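PDB 3X44: O-ureido-L-serine synthase from Streptomyces lavendulae, which uses pyridoxal 5'-phosphate to join hydroxyurea to O-acetyl-L-serine, giving O-ureido-L-serine on the route to the antibiotic D-cycloserine. Local coordinates for residues G259-I264 against R296-F301. The protein carries 1 engineered substitution. Sequence-based numbering, arbitrary orientation.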
loop_
_atom_site.group_PDB
_atom_site.type_symbol
_atom_site.label_atom_id
_atom_site.label_comp_id
_atom_site.label_asym_id
_atom_site.label_seq_id
_atom_site.Cartn_x
_atom_site.Cartn_y
_atom_site.Cartn_z
ATOM N N GLY A 259 -10.935 -18.450 9.753
ATOM C CA GLY A 259 -10.854 -18.334 8.309
ATOM C C GLY A 259 -9.420 -18.153 7.834
ATOM O O GLY A 259 -9.177 -17.592 6.771
ATOM N N ILE A 260 -8.463 -18.608 8.633
ATOM C CA ILE A 260 -7.053 -18.509 8.254
ATOM C C ILE A 260 -6.505 -19.929 8.122
ATOM O O ILE A 260 -6.395 -20.663 9.105
ATOM C CB ILE A 260 -6.235 -17.722 9.299
ATOM C CG1 ILE A 260 -6.800 -16.306 9.431
ATOM C CG2 ILE A 260 -4.773 -17.631 8.861
ATOM C CD1 ILE A 260 -6.291 -15.550 10.638
ATOM N N PHE A 261 -6.184 -20.305 6.885
ATOM C CA PHE A 261 -5.681 -21.633 6.559
ATOM C C PHE A 261 -4.161 -21.627 6.417
ATOM O O PHE A 261 -3.627 -21.146 5.422
ATOM C CB PHE A 261 -6.329 -22.106 5.255
ATOM C CG PHE A 261 -6.085 -23.549 4.945
ATOM C CD1 PHE A 261 -6.213 -24.519 5.937
ATOM C CD2 PHE A 261 -5.726 -23.943 3.657
ATOM C CE1 PHE A 261 -5.989 -25.856 5.653
ATOM C CE2 PHE A 261 -5.500 -25.280 3.360
ATOM C CZ PHE A 261 -5.631 -26.242 4.359
ATOM N N ALA A 262 -3.478 -22.190 7.409
ATOM C CA ALA A 262 -2.019 -22.212 7.422
ATOM C C ALA A 262 -1.438 -23.594 7.696
ATOM O O ALA A 262 -2.162 -24.534 8.024
ATOM C CB ALA A 262 -1.510 -21.214 8.458
ATOM N N GLY A 263 -0.118 -23.708 7.572
ATOM C CA GLY A 263 0.538 -24.988 7.790
ATOM C C GLY A 263 0.675 -25.423 9.241
ATOM O O GLY A 263 0.109 -24.809 10.143
ATOM N N ILE A 264 1.439 -26.491 9.457
ATOM C CA ILE A 264 1.655 -27.032 10.792
ATOM C C ILE A 264 2.469 -26.108 11.673
ATOM O O ILE A 264 2.065 -25.803 12.792
ATOM C CB ILE A 264 2.361 -28.394 10.749
ATOM C CG1 ILE A 264 1.884 -29.196 9.540
ATOM C CG2 ILE A 264 2.084 -29.156 12.030
ATOM C CD1 ILE A 264 0.435 -29.672 9.646
ATOM N N ARG A 296 -0.526 -26.919 1.101
ATOM C CA ARG A 296 0.474 -27.915 0.715
ATOM C C ARG A 296 0.554 -29.010 1.779
ATOM O O ARG A 296 1.549 -29.727 1.884
ATOM C CB ARG A 296 1.860 -27.274 0.474
ATOM C CG ARG A 296 2.378 -26.308 1.536
ATOM C CD ARG A 296 3.409 -25.353 0.936
ATOM N NE ARG A 296 2.859 -24.584 -0.184
ATOM C CZ ARG A 296 3.390 -23.461 -0.670
ATOM N NH1 ARG A 296 4.499 -22.951 -0.141
ATOM N NH2 ARG A 296 2.800 -22.837 -1.687
ATOM N N TYR A 297 -0.528 -29.150 2.543
ATOM C CA TYR A 297 -0.610 -30.135 3.613
ATOM C C TYR A 297 -1.843 -31.027 3.496
ATOM O O TYR A 297 -2.165 -31.781 4.415
ATOM C CB TYR A 297 -0.626 -29.418 4.967
ATOM C CG TYR A 297 0.625 -28.616 5.226
ATOM C CD1 TYR A 297 1.693 -29.171 5.931
ATOM C CD2 TYR A 297 0.753 -27.315 4.741
ATOM C CE1 TYR A 297 2.861 -28.452 6.146
ATOM C CE2 TYR A 297 1.912 -26.593 4.950
ATOM C CZ TYR A 297 2.968 -27.163 5.654
ATOM O OH TYR A 297 4.121 -26.439 5.868
ATOM N N LEU A 298 -2.529 -30.940 2.359
ATOM C CA LEU A 298 -3.724 -31.734 2.126
ATOM C C LEU A 298 -3.476 -33.222 2.343
ATOM O O LEU A 298 -4.362 -33.944 2.796
ATOM C CB LEU A 298 -4.232 -31.525 0.697
ATOM C CG LEU A 298 -4.936 -30.220 0.326
ATOM C CD1 LEU A 298 -5.916 -30.501 -0.798
ATOM C CD2 LEU A 298 -5.652 -29.640 1.522
ATOM N N SER A 299 -2.269 -33.669 2.009
ATOM C CA SER A 299 -1.890 -35.070 2.131
ATOM C C SER A 299 -1.214 -35.402 3.451
ATOM O O SER A 299 -0.715 -36.508 3.627
ATOM C CB SER A 299 -0.938 -35.448 0.998
ATOM O OG SER A 299 0.358 -34.917 1.240
ATOM N N THR A 300 -1.187 -34.454 4.374
ATOM C CA THR A 300 -0.542 -34.685 5.660
ATOM C C THR A 300 -1.557 -35.005 6.751
ATOM O O THR A 300 -2.764 -34.986 6.512
ATOM C CB THR A 300 0.269 -33.458 6.078
ATOM O OG1 THR A 300 -0.624 -32.402 6.454
ATOM C CG2 THR A 300 1.152 -32.989 4.912
ATOM N N PHE A 301 -1.067 -35.283 7.954
ATOM C CA PHE A 301 -1.961 -35.624 9.048
ATOM C C PHE A 301 -2.871 -34.473 9.442
ATOM O O PHE A 301 -3.719 -34.610 10.322
ATOM C CB PHE A 301 -1.165 -36.151 10.251
ATOM C CG PHE A 301 -0.483 -35.091 11.065
ATOM C CD1 PHE A 301 -0.574 -35.114 12.457
ATOM C CD2 PHE A 301 0.308 -34.121 10.465
ATOM C CE1 PHE A 301 0.121 -34.188 13.239
ATOM C CE2 PHE A 301 1.006 -33.190 11.235
ATOM C CZ PHE A 301 0.913 -33.225 12.627
#
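Gly-263, at the N-cap of helix 264-278, lies against one face of the Tyr-297 ring in the fold-type II pyridoxal-phosphate architecture of the cysteine synthase family. The contact is CH-pi: Gly-263 CA stands 3.9 Å from the centroid of the Tyr-297 ring, 27° off its normal. Glycine suits the spot because, with no side chain of its own, it lets the ring lie directly on the backbone; the bare main chain leaves a shallow hollow that the flat tyrosine fills. Beside it, Ile-264 supplies the bump. With CG1 beside the backbone N (chi1 -36°), this branch leans to the Tyr-297 ring, 3.6 Å from CE1, and its CD1 reaches on to Phe-301, 3.9 Å from CE2, so one branched aliphatic chain touches both aromatic rings. At the other end of the contact, Leu-298 brings CD2 to the edge of the Phe-261 ring. Tyr-297 also touches the bound external aldimine, while its hydroxyl is hydrogen-bonded to Asp-292 and Arg-101, so the same ring joins the helix start to the active site. Tyr-297 opens a type I turn whose closure uses its carbonyl twice: Thr-300 N binds Tyr-297 O at 2.8 Å, and Thr-300 OG1 reaches a lone pair of that oxygen at 2.6 Å.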